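Side-chain contacts in 2-oxoglutarate-dependent dioxygenase tropC (Talaromyces stipitatus, PDB 6XJJ), which uses iron(II) and 2-oxoglutarate to oxidise a dearomatised intermediate on the fungal biosynthetic pathway to tropolones: residues A[58-61]-A[62-66]; A[189-192]-A[193-197]; A[83-86]-A[87-90]; A[170-173]-A[174-178]; A[121-124]-A[125-129]. One frame throughout, in Å; residues are numbered along the deposited sequence.

Contact 1: residues A[58-61]-A[62-66]; sequences SKNK and VVEEV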
# COMPACT_ATOMS: atom_id res chain seq x y z
N SER A 58 26.45 8.78 -0.79
CA SER A 58 25.57 7.82 -0.13
C SER A 58 24.12 8.05 -0.53
O SER A 58 23.35 7.10 -0.72
CB SER A 58 25.72 7.93 1.39
OG SER A 58 27.05 7.66 1.79
N LYS A 59 23.73 9.31 -0.66
CA LYS A 59 22.35 9.65 -0.99
C LYS A 59 22.03 9.30 -2.43
O LYS A 59 20.95 8.76 -2.72
CB LYS A 59 22.13 11.14 -0.72
CG LYS A 59 22.18 11.51 0.75
CD LYS A 59 22.12 13.01 0.95
CE LYS A 59 22.05 13.37 2.43
NZ LYS A 59 20.77 12.91 3.02
N ASN A 60 22.95 9.59 -3.36
CA ASN A 60 22.76 9.18 -4.75
C ASN A 60 22.63 7.67 -4.86
O ASN A 60 21.81 7.17 -5.63
CB ASN A 60 23.92 9.67 -5.60
CG ASN A 60 23.64 9.54 -7.09
OD1 ASN A 60 22.52 9.79 -7.54
ND2 ASN A 60 24.63 9.07 -7.84
N LYS A 61 23.46 6.93 -4.12
CA LYS A 61 23.36 5.47 -4.15
C LYS A 61 21.95 5.00 -3.82
O LYS A 61 21.48 4.00 -4.37
CB LYS A 61 24.38 4.86 -3.19
CG LYS A 61 24.40 3.35 -3.21
CD LYS A 61 25.51 2.77 -2.34
CE LYS A 61 25.45 1.25 -2.34
NZ LYS A 61 26.55 0.63 -1.54
N VAL A 62 21.25 5.72 -2.94
CA VAL A 62 19.86 5.38 -2.64
C VAL A 62 18.98 5.64 -3.86
O VAL A 62 18.14 4.81 -4.22
CB VAL A 62 19.37 6.16 -1.40
CG1 VAL A 62 17.89 5.96 -1.18
CG2 VAL A 62 20.13 5.71 -0.17
N VAL A 63 19.17 6.78 -4.53
CA VAL A 63 18.40 7.09 -5.73
C VAL A 63 18.64 6.04 -6.81
O VAL A 63 17.71 5.61 -7.50
CB VAL A 63 18.75 8.51 -6.23
CG1 VAL A 63 18.06 8.82 -7.55
CG2 VAL A 63 18.37 9.52 -5.19
N GLU A 64 19.90 5.61 -6.98
CA GLU A 64 20.21 4.58 -7.96
C GLU A 64 19.47 3.28 -7.67
O GLU A 64 18.81 2.72 -8.56
CB GLU A 64 21.72 4.32 -7.99
CG GLU A 64 22.55 5.42 -8.63
CD GLU A 64 22.19 5.67 -10.08
OE1 GLU A 64 21.79 4.72 -10.78
OE2 GLU A 64 22.36 6.81 -10.55
N GLU A 65 19.58 2.77 -6.45
CA GLU A 65 18.95 1.49 -6.12
C GLU A 65 17.43 1.55 -6.28
O GLU A 65 16.81 0.58 -6.72
CB GLU A 65 19.35 1.08 -4.70
CG GLU A 65 20.81 0.67 -4.59
CD GLU A 65 21.25 0.41 -3.16
OE1 GLU A 65 20.45 0.67 -2.23
OE2 GLU A 65 22.40 -0.02 -2.96
N VAL A 66 16.82 2.69 -5.94
CA VAL A 66 15.36 2.81 -6.03
C VAL A 66 14.91 2.88 -7.48
O VAL A 66 14.15 2.03 -7.96
CB VAL A 66 14.87 4.03 -5.23
CG1 VAL A 66 13.37 4.24 -5.43
CG2 VAL A 66 15.19 3.85 -3.75

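Contact 2: residues A[189-192]-A[193-197]; sequences VSTI and VRILG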
# COMPACT_ATOMS: atom_id res chain seq x y z
N VAL A 189 5.80 7.97 2.53
CA VAL A 189 5.51 7.98 1.10
C VAL A 189 5.95 9.31 0.50
O VAL A 189 6.28 9.37 -0.69
CB VAL A 189 4.01 7.72 0.84
CG1 VAL A 189 3.17 8.94 1.13
CG2 VAL A 189 3.81 7.25 -0.58
N SER A 190 5.97 10.38 1.30
CA SER A 190 6.50 11.65 0.82
C SER A 190 8.00 11.56 0.57
O SER A 190 8.51 12.12 -0.40
CB SER A 190 6.19 12.75 1.82
OG SER A 190 4.79 12.92 1.99
N THR A 191 8.71 10.84 1.45
CA THR A 191 10.12 10.56 1.21
C THR A 191 10.31 9.76 -0.07
O THR A 191 11.14 10.10 -0.92
CB THR A 191 10.70 9.80 2.41
OG1 THR A 191 10.53 10.57 3.60
CG2 THR A 191 12.18 9.50 2.20
N ILE A 192 9.53 8.69 -0.23
CA ILE A 192 9.63 7.84 -1.42
C ILE A 192 9.40 8.67 -2.68
O ILE A 192 10.12 8.52 -3.67
CB ILE A 192 8.63 6.67 -1.31
CG1 ILE A 192 9.05 5.74 -0.16
CG2 ILE A 192 8.57 5.88 -2.61
CD1 ILE A 192 8.01 4.73 0.25
N VAL A 193 8.40 9.54 -2.66
CA VAL A 193 8.10 10.35 -3.84
C VAL A 193 9.29 11.21 -4.23
O VAL A 193 9.63 11.32 -5.42
CB VAL A 193 6.84 11.20 -3.59
CG1 VAL A 193 6.70 12.26 -4.67
CG2 VAL A 193 5.61 10.30 -3.59
N ARG A 194 9.94 11.85 -3.25
CA ARG A 194 11.04 12.75 -3.59
C ARG A 194 12.25 11.99 -4.11
O ARG A 194 13.01 12.52 -4.93
CB ARG A 194 11.44 13.57 -2.37
CG ARG A 194 10.31 14.41 -1.81
CD ARG A 194 10.76 15.31 -0.68
NE ARG A 194 9.61 15.86 0.03
CZ ARG A 194 9.09 15.35 1.15
NH1 ARG A 194 9.67 14.32 1.76
NH2 ARG A 194 8.02 15.92 1.69
N ILE A 195 12.45 10.75 -3.64
CA ILE A 195 13.51 9.91 -4.19
C ILE A 195 13.20 9.55 -5.64
O ILE A 195 14.07 9.60 -6.51
CB ILE A 195 13.71 8.66 -3.31
CG1 ILE A 195 14.21 9.06 -1.92
CG2 ILE A 195 14.68 7.70 -3.96
CD1 ILE A 195 14.20 7.92 -0.90
N LEU A 196 11.94 9.17 -5.91
CA LEU A 196 11.52 8.90 -7.28
C LEU A 196 11.71 10.13 -8.16
O LEU A 196 12.24 10.04 -9.27
CB LEU A 196 10.05 8.45 -7.29
CG LEU A 196 9.78 7.08 -6.64
CD1 LEU A 196 8.29 6.83 -6.45
CD2 LEU A 196 10.38 5.96 -7.48
N GLY A 197 11.27 11.30 -7.68
CA GLY A 197 11.49 12.53 -8.43
C GLY A 197 12.95 12.75 -8.77
O GLY A 197 13.28 13.21 -9.87

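Contact 3: residues A[83-86]-A[87-90]; sequences IPAE and AREK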
# COMPACT_ATOMS: atom_id res chain seq x y z
N ILE A 83 11.15 4.12 11.27
CA ILE A 83 9.96 3.80 12.08
C ILE A 83 10.31 2.69 13.06
O ILE A 83 10.90 1.67 12.66
CB ILE A 83 8.81 3.40 11.16
CG1 ILE A 83 8.46 4.57 10.25
CG2 ILE A 83 7.58 3.00 11.97
CD1 ILE A 83 7.55 4.24 9.09
N PRO A 84 9.97 2.82 14.35
CA PRO A 84 10.36 1.78 15.30
C PRO A 84 9.59 0.49 15.08
O PRO A 84 8.51 0.47 14.48
CB PRO A 84 10.02 2.39 16.67
CG PRO A 84 9.95 3.85 16.43
CD PRO A 84 9.45 4.02 15.04
N ALA A 85 10.15 -0.60 15.59
CA ALA A 85 9.42 -1.86 15.58
C ALA A 85 8.15 -1.78 16.42
O ALA A 85 7.23 -2.56 16.17
CB ALA A 85 10.31 -2.99 16.09
N GLU A 86 8.08 -0.86 17.38
CA GLU A 86 6.86 -0.75 18.18
C GLU A 86 5.68 -0.38 17.31
O GLU A 86 4.58 -0.93 17.46
CB GLU A 86 7.02 0.32 19.25
CG GLU A 86 6.00 0.20 20.35
CD GLU A 86 5.91 1.46 21.17
OE1 GLU A 86 6.55 2.46 20.80
OE2 GLU A 86 5.19 1.45 22.18
N ALA A 87 5.88 0.58 16.40
CA ALA A 87 4.78 1.07 15.58
C ALA A 87 4.21 -0.03 14.72
O ALA A 87 3.00 -0.07 14.47
CB ALA A 87 5.26 2.23 14.71
N ARG A 88 5.06 -0.95 14.26
CA ARG A 88 4.58 -2.05 13.45
C ARG A 88 3.85 -3.07 14.31
O ARG A 88 2.81 -3.61 13.91
CB ARG A 88 5.75 -2.69 12.69
CG ARG A 88 6.47 -1.72 11.76
CD ARG A 88 7.56 -2.39 10.94
NE ARG A 88 8.59 -2.96 11.80
CZ ARG A 88 8.63 -4.23 12.20
NH1 ARG A 88 7.68 -5.08 11.83
NH2 ARG A 88 9.61 -4.65 12.98
N GLU A 89 4.37 -3.33 15.52
CA GLU A 89 3.66 -4.17 16.47
C GLU A 89 2.27 -3.63 16.76
O GLU A 89 1.29 -4.38 16.79
CB GLU A 89 4.47 -4.28 17.76
CG GLU A 89 5.77 -5.05 17.62
CD GLU A 89 6.67 -4.88 18.84
OE1 GLU A 89 6.34 -4.04 19.71
OE2 GLU A 89 7.71 -5.57 18.92
N LYS A 90 2.17 -2.31 16.96
CA LYS A 90 0.92 -1.76 17.45
C LYS A 90 -0.17 -1.85 16.39
O LYS A 90 -1.33 -2.12 16.72
CB LYS A 90 1.15 -0.32 17.92
CG LYS A 90 0.10 0.20 18.88
CD LYS A 90 0.31 1.68 19.24
CE LYS A 90 1.64 1.93 19.94
NZ LYS A 90 1.76 3.35 20.39

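Contact 4: residues A[170-173]-A[174-178]; sequences SDKE and FRQPV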
# COMPACT_ATOMS: atom_id res chain seq x y z
N SER A 170 -12.44 1.15 21.54
CA SER A 170 -12.11 2.46 22.08
C SER A 170 -11.14 3.19 21.15
O SER A 170 -10.36 2.57 20.43
CB SER A 170 -11.48 2.33 23.47
OG SER A 170 -10.25 1.64 23.41
N ASP A 171 -11.21 4.53 21.17
CA ASP A 171 -10.23 5.31 20.43
C ASP A 171 -8.81 4.84 20.74
O ASP A 171 -7.96 4.77 19.86
CB ASP A 171 -10.38 6.80 20.75
CG ASP A 171 -11.58 7.42 20.06
OD1 ASP A 171 -12.09 6.80 19.09
OD2 ASP A 171 -12.00 8.52 20.46
N LYS A 172 -8.57 4.48 22.01
CA LYS A 172 -7.23 4.11 22.44
C LYS A 172 -6.81 2.75 21.89
O LYS A 172 -5.64 2.55 21.57
CB LYS A 172 -7.18 4.12 23.97
CG LYS A 172 -5.82 3.83 24.57
CD LYS A 172 -5.80 4.22 26.04
CE LYS A 172 -4.42 4.05 26.64
NZ LYS A 172 -4.34 4.71 27.97
N GLU A 173 -7.76 1.82 21.76
CA GLU A 173 -7.45 0.52 21.18
C GLU A 173 -7.21 0.60 19.67
O GLU A 173 -6.35 -0.11 19.15
CB GLU A 173 -8.57 -0.47 21.48
CG GLU A 173 -8.54 -1.05 22.88
CD GLU A 173 -9.80 -1.84 23.16
OE1 GLU A 173 -10.78 -1.67 22.40
OE2 GLU A 173 -9.82 -2.65 24.11
N PHE A 174 -7.94 1.46 18.96
CA PHE A 174 -8.02 1.29 17.51
C PHE A 174 -7.83 2.58 16.73
O PHE A 174 -6.87 2.71 15.97
CB PHE A 174 -9.36 0.64 17.16
CG PHE A 174 -9.51 0.29 15.72
CD1 PHE A 174 -8.84 -0.80 15.20
CD2 PHE A 174 -10.34 1.02 14.90
CE1 PHE A 174 -8.97 -1.14 13.87
CE2 PHE A 174 -10.49 0.69 13.57
CZ PHE A 174 -9.80 -0.40 13.05
N ARG A 175 -8.73 3.55 16.91
CA ARG A 175 -8.70 4.73 16.05
C ARG A 175 -7.38 5.49 16.17
O ARG A 175 -6.73 5.77 15.15
CB ARG A 175 -9.88 5.65 16.38
CG ARG A 175 -9.87 6.90 15.51
CD ARG A 175 -11.11 7.76 15.68
NE ARG A 175 -11.02 8.96 14.85
CZ ARG A 175 -12.02 9.81 14.62
NH1 ARG A 175 -13.22 9.58 15.13
NH2 ARG A 175 -11.81 10.88 13.85
N GLN A 176 -6.97 5.84 17.39
CA GLN A 176 -5.74 6.61 17.55
C GLN A 176 -4.55 5.90 16.93
O GLN A 176 -3.83 6.53 16.13
CB GLN A 176 -5.48 6.91 19.04
CG GLN A 176 -6.55 7.72 19.74
CD GLN A 176 -6.27 7.89 21.23
OE1 GLN A 176 -5.43 7.18 21.79
NE2 GLN A 176 -7.02 8.77 21.88
N PRO A 177 -4.27 4.63 17.23
CA PRO A 177 -3.13 3.98 16.56
C PRO A 177 -3.23 3.99 15.04
O PRO A 177 -2.24 4.27 14.36
CB PRO A 177 -3.18 2.55 17.11
CG PRO A 177 -3.97 2.60 18.33
CD PRO A 177 -4.90 3.76 18.23
N VAL A 178 -4.41 3.65 14.51
CA VAL A 178 -4.62 3.62 13.06
C VAL A 178 -4.24 4.96 12.44
O VAL A 178 -3.49 5.01 11.45
CB VAL A 178 -6.08 3.25 12.75
CG1 VAL A 178 -6.40 3.48 11.29
CG2 VAL A 178 -6.32 1.78 13.09

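Contact 5: residues A[121-124]-A[125-129]; sequences GYEP and SLIQT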
# COMPACT_ATOMS: atom_id res chain seq x y z
N GLY A 121 -14.84 1.83 5.39
CA GLY A 121 -15.47 0.88 6.29
C GLY A 121 -15.06 -0.56 6.04
O GLY A 121 -13.96 -0.82 5.55
N TYR A 122 -15.96 -1.50 6.34
CA TYR A 122 -15.65 -2.92 6.29
C TYR A 122 -16.16 -3.55 4.99
O TYR A 122 -17.26 -3.25 4.53
CB TYR A 122 -16.27 -3.64 7.48
CG TYR A 122 -16.15 -5.14 7.42
CD1 TYR A 122 -14.93 -5.77 7.61
CD2 TYR A 122 -17.26 -5.94 7.19
CE1 TYR A 122 -14.82 -7.14 7.56
CE2 TYR A 122 -17.16 -7.31 7.13
CZ TYR A 122 -15.94 -7.90 7.32
OH TYR A 122 -15.82 -9.26 7.27
N GLU A 123 -15.34 -4.42 4.41
CA GLU A 123 -15.71 -5.18 3.23
C GLU A 123 -15.45 -6.65 3.54
O GLU A 123 -14.30 -7.01 3.86
CB GLU A 123 -14.94 -4.74 1.98
CG GLU A 123 -15.43 -5.41 0.70
CD GLU A 123 -14.75 -4.87 -0.54
OE1 GLU A 123 -13.86 -4.00 -0.40
OE2 GLU A 123 -15.12 -5.29 -1.65
N PRO A 124 -16.44 -7.52 3.45
CA PRO A 124 -16.23 -8.93 3.81
C PRO A 124 -15.56 -9.70 2.68
O PRO A 124 -15.30 -9.18 1.60
CB PRO A 124 -17.65 -9.43 4.08
CG PRO A 124 -18.51 -8.60 3.22
CD PRO A 124 -17.84 -7.27 3.04
N SER A 125 -15.28 -10.96 2.96
CA SER A 125 -14.56 -11.80 2.02
C SER A 125 -15.51 -12.39 0.98
O SER A 125 -16.74 -12.33 1.10
CB SER A 125 -13.82 -12.91 2.76
OG SER A 125 -14.73 -13.77 3.42
N LEU A 126 -14.92 -12.94 -0.08
CA LEU A 126 -15.62 -13.77 -1.04
C LEU A 126 -16.61 -12.96 -1.88
O LEU A 126 -17.69 -13.44 -2.21
CB LEU A 126 -16.36 -14.92 -0.35
CG LEU A 126 -15.51 -15.80 0.57
CD1 LEU A 126 -16.41 -16.84 1.22
CD2 LEU A 126 -14.34 -16.44 -0.16
N ILE A 127 -16.23 -11.73 -2.22
CA ILE A 127 -17.04 -10.92 -3.12
C ILE A 127 -16.22 -10.24 -4.20
O ILE A 127 -16.79 -9.81 -5.23
CB ILE A 127 -17.85 -9.87 -2.32
CG1 ILE A 127 -16.92 -8.88 -1.61
CG2 ILE A 127 -18.74 -10.56 -1.30
CD1 ILE A 127 -17.66 -7.74 -0.93
N GLN A 128 -14.90 -10.12 -4.06
CA GLN A 128 -14.07 -9.51 -5.10
C GLN A 128 -13.57 -10.58 -6.07
O GLN A 128 -12.97 -11.58 -5.65
CB GLN A 128 -12.92 -8.73 -4.46
CG GLN A 128 -13.31 -7.33 -4.02
CD GLN A 128 -12.18 -6.61 -3.32
OE1 GLN A 128 -11.53 -7.18 -2.45
NE2 GLN A 128 -11.86 -5.41 -3.78
N THR A 129 -13.81 -10.36 -7.36
CA THR A 129 -13.45 -11.28 -8.43
C THR A 129 -12.55 -10.59 -9.45
O THR A 129 -12.60 -9.37 -9.63
CB THR A 129 -14.69 -11.84 -9.15
OG1 THR A 129 -15.42 -10.77 -9.78
CG2 THR A 129 -15.59 -12.55 -8.16

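Contact 1: residues A[58-61]-A[62-66]
Lys61 and Glu65 stand one turn apart on helix 56-72, the i to i+4 spacing that brings opposite charges onto one flank of an alpha-helix. Beneath them Glu64 N donates to Asn60 O at 2.8 Å and Glu65 N to Lys61 O with an N-H...O angle of 168°, both sound bonds, while Val62 N is held only weakly. The charged ends stay beyond salt-bridge range, Lys61 NZ lying 4.4 Å from Glu65 OE2. With CG anti to the backbone N (chi1 -177°), the extended lysine chain runs out past the glutamate and brings CE, rather than NZ, closest to that same OE2, at 3.4 Å. The two side chains cross at a slant. Glu64 follows another course: it bends at chi2 (-61°), with CG 3.6 Å from Asn60 O, and its OE2 makes a salt bridge with Arg67, further along the helix. The side facing the protein is lined by valines: Val63 lies on the side chains of Gln198 and Lys202, and Val66 on Ile195, all of helix 171-204, while Val62 faces Ala48 and Trp49. Between Asn60 and Glu64 the amide and carboxylate planes stand nearly perpendicular, with ND2 4.2 Å from OE2.

Contact 2: residues A[189-192]-A[193-197]
Thr191 and Ile195 are parallel neighbours heading in one direction, and Ile192 and Leu196 repeat the arrangement on the next flank. In the first pair Thr191 CG2 meets Ile195 CD1 at 4.0 Å. Thr191 has CG2 anti to the backbone N and OG1 beside it (chi1 -58°), an orientation that gives the methyl to the isoleucine and the hydroxyl to Asp187 O, one turn back. In the second pair Ile192 CG2 touches Leu196 CD1, again at 4.0 Å. Both pairs belong to helix 171-204, the long helix laid against the main beta-sheet of this 2-oxoglutarate oxygenase: Ile192 packs on Ile251 and Leu196 on Val249 of strand 249-253, whereas Thr191 and Ile195 face Trp49. Their spacing follows from the backbone, with Leu196 N bonded to Ile192 O at 3.0 Å and Ile195 N to Thr191 O at 3.1 Å. Arg194 is turned differently. Its chain runs extended from CG to NE back along the helix, placing the guanidinium so that Ser190 O lies 3.2 Å above one face, displaced from the centre of the group. NH1 does not hydrogen-bond to that carbonyl, for the angle is poor, and Arg194 NH2 passes Ser190 CB at 3.7 Å.

Contact 3: residues A[83-86]-A[87-90]
Ile83, in the loop just before helix 85-99, packs on Ala87 of its first turn, and this is the close-packed part of the contact: the branch methyl CG2 of Ile83 meets Ala87 CB at 3.7 Å. CG2 lies anti to the isoleucine's backbone N, the rotamer (chi1 -62°) that directs this methyl at the helix. Both side chains also rest on Leu184 of helix 171-204, and Ile83 reaches Phe281 of strand 281-285, so this flank faces the protein body. Arg88 also touches Phe281. Its chain bends at chi3 and brings the guanidinium back toward the start of the helix, where NH2 approaches Ala85 CB at 3.6 Å, obliquely to the plane of the group. The charge of Arg88 is met elsewhere, in a salt bridge with Asp279. Close contact is also made by Glu89, which lays its aliphatic part over the backbone, CG being 3.2 Å from Ala85 O.

The solvent side is looser. Glu86 and Lys90 are one turn apart, yet OE2 of Glu86 and NZ of Lys90 remain 4.3 Å from each other, too far for a salt bridge. Along the backbone, the bonds from Ala87 N to Pro84 O and from Arg88 N to Ala85 O are weak; those from Glu89 N to Ala85 O, at 3.0 Å, and from Lys90 N to Glu86 O, at 2.8 Å, are shorter. Main-chain bonds, the Ile83-Ala87 packing and the Arg88-Asp279 salt bridge therefore probably hold this turn together, while the Glu86 and Lys90 charges probably add no more than a mild, solvent-screened attraction.

Contact 4: residues A[170-173]-A[174-178]
Gln176 N donates to Asp171 O, five residues back, at 2.9 Å, a wide pi-type turn that opens helix 171-204. A capping box overlaps this turn: Glu173 N gives its hydrogen to Ser170 OG at 3.0 Å, and Ser170 N returns a weak bond to Glu173 OE1. Ser170 is the N-cap, and its carbonyl is used as well, receiving Phe174 N at 3.0 Å. Pro177 has no N-H to offer the preceding turn, and the helix is kinked there; its ring instead sets CD 3.6 Å from Lys172 O.

Among the side chains, Asp171 and Arg175 lie alongside each other on one course, but not as an ion pair. The carboxylate OD1 of Asp171 touches Arg175 CD at 3.7 Å, and the two flat groups are turned 84° apart. With CG anti to the backbone N (chi1 180°) and the chain extended to NE, Arg175 carries its guanidinium beyond the aspartate toward Glu147, to which it makes a weak, long ion pair. Gln176 leans back over the turn, its OE1 3.6 Å from Lys172 CA. Phe174 turns inward, its ring meeting those of Phe98 and Phe142. One turn on, Val178 CG2 lies 4.0 Å above the centre of the Phe174 ring.

Contact 5: residues A[121-124]-A[125-129]
The carboxylate of Glu123 and the amide of Gln128 meet with their planes 47° apart, the two side chains crossing at about a right angle. The Tyr122 ring has Pro124 N 3.7 Å above one face, displaced from the ring centre, and its OH bonds to Glu140. OE2 of Glu123 is 3.6 Å from Gln128 CD and equally close to CG, while Gln128 NE2 is farther from it, at 3.9 Å, so the approach is to the carbon part of the glutamine. The same OE2 touches Ile127 CD1, also at 3.6 Å.

This is the exit from strand 121-123, an outermost strand of the main sheet, into the loop leading to strand 139-144. Ile127 folds back over the exit. Its CG1 sits between the backbone N and the carbonyl carbon (chi1 63°), which brings CD1 to the CD corner of the Pro124 ring, 4.0 Å away. No hydrogen bond joins the two sides of the turn; outside it, Leu126 pairs with Asp137 through the backbone, and Glu123 with Cys141. Van der Waals contact, with perhaps a weak dipolar term between carboxylate and amide, is therefore what ties the glutamate to the loop.

In the fold
Contacts 1 and 2 meet directly where helix 56-72 packs on helix 171-204, with Val66 CG2 3.9 Å from Ile195 CG2. Contacts 2 and 4 share helix 171-204, their centres about 28 Å apart. Contact 3 touches contact 4 through Lys90 CD and Pro177 CB, 4.2 Å apart, where the start of helix 85-99 runs beside the long helix. Contact 5 lies across the chain's centre from contacts 1 and 2. It comes nearer than contact 2 to the iron site formed by His243, Asp245 and His302, though not into contact with it: the side chain of Gln128 is about 10 Å from the metal, compared with about 14 Å for that of Val189 in contact 2.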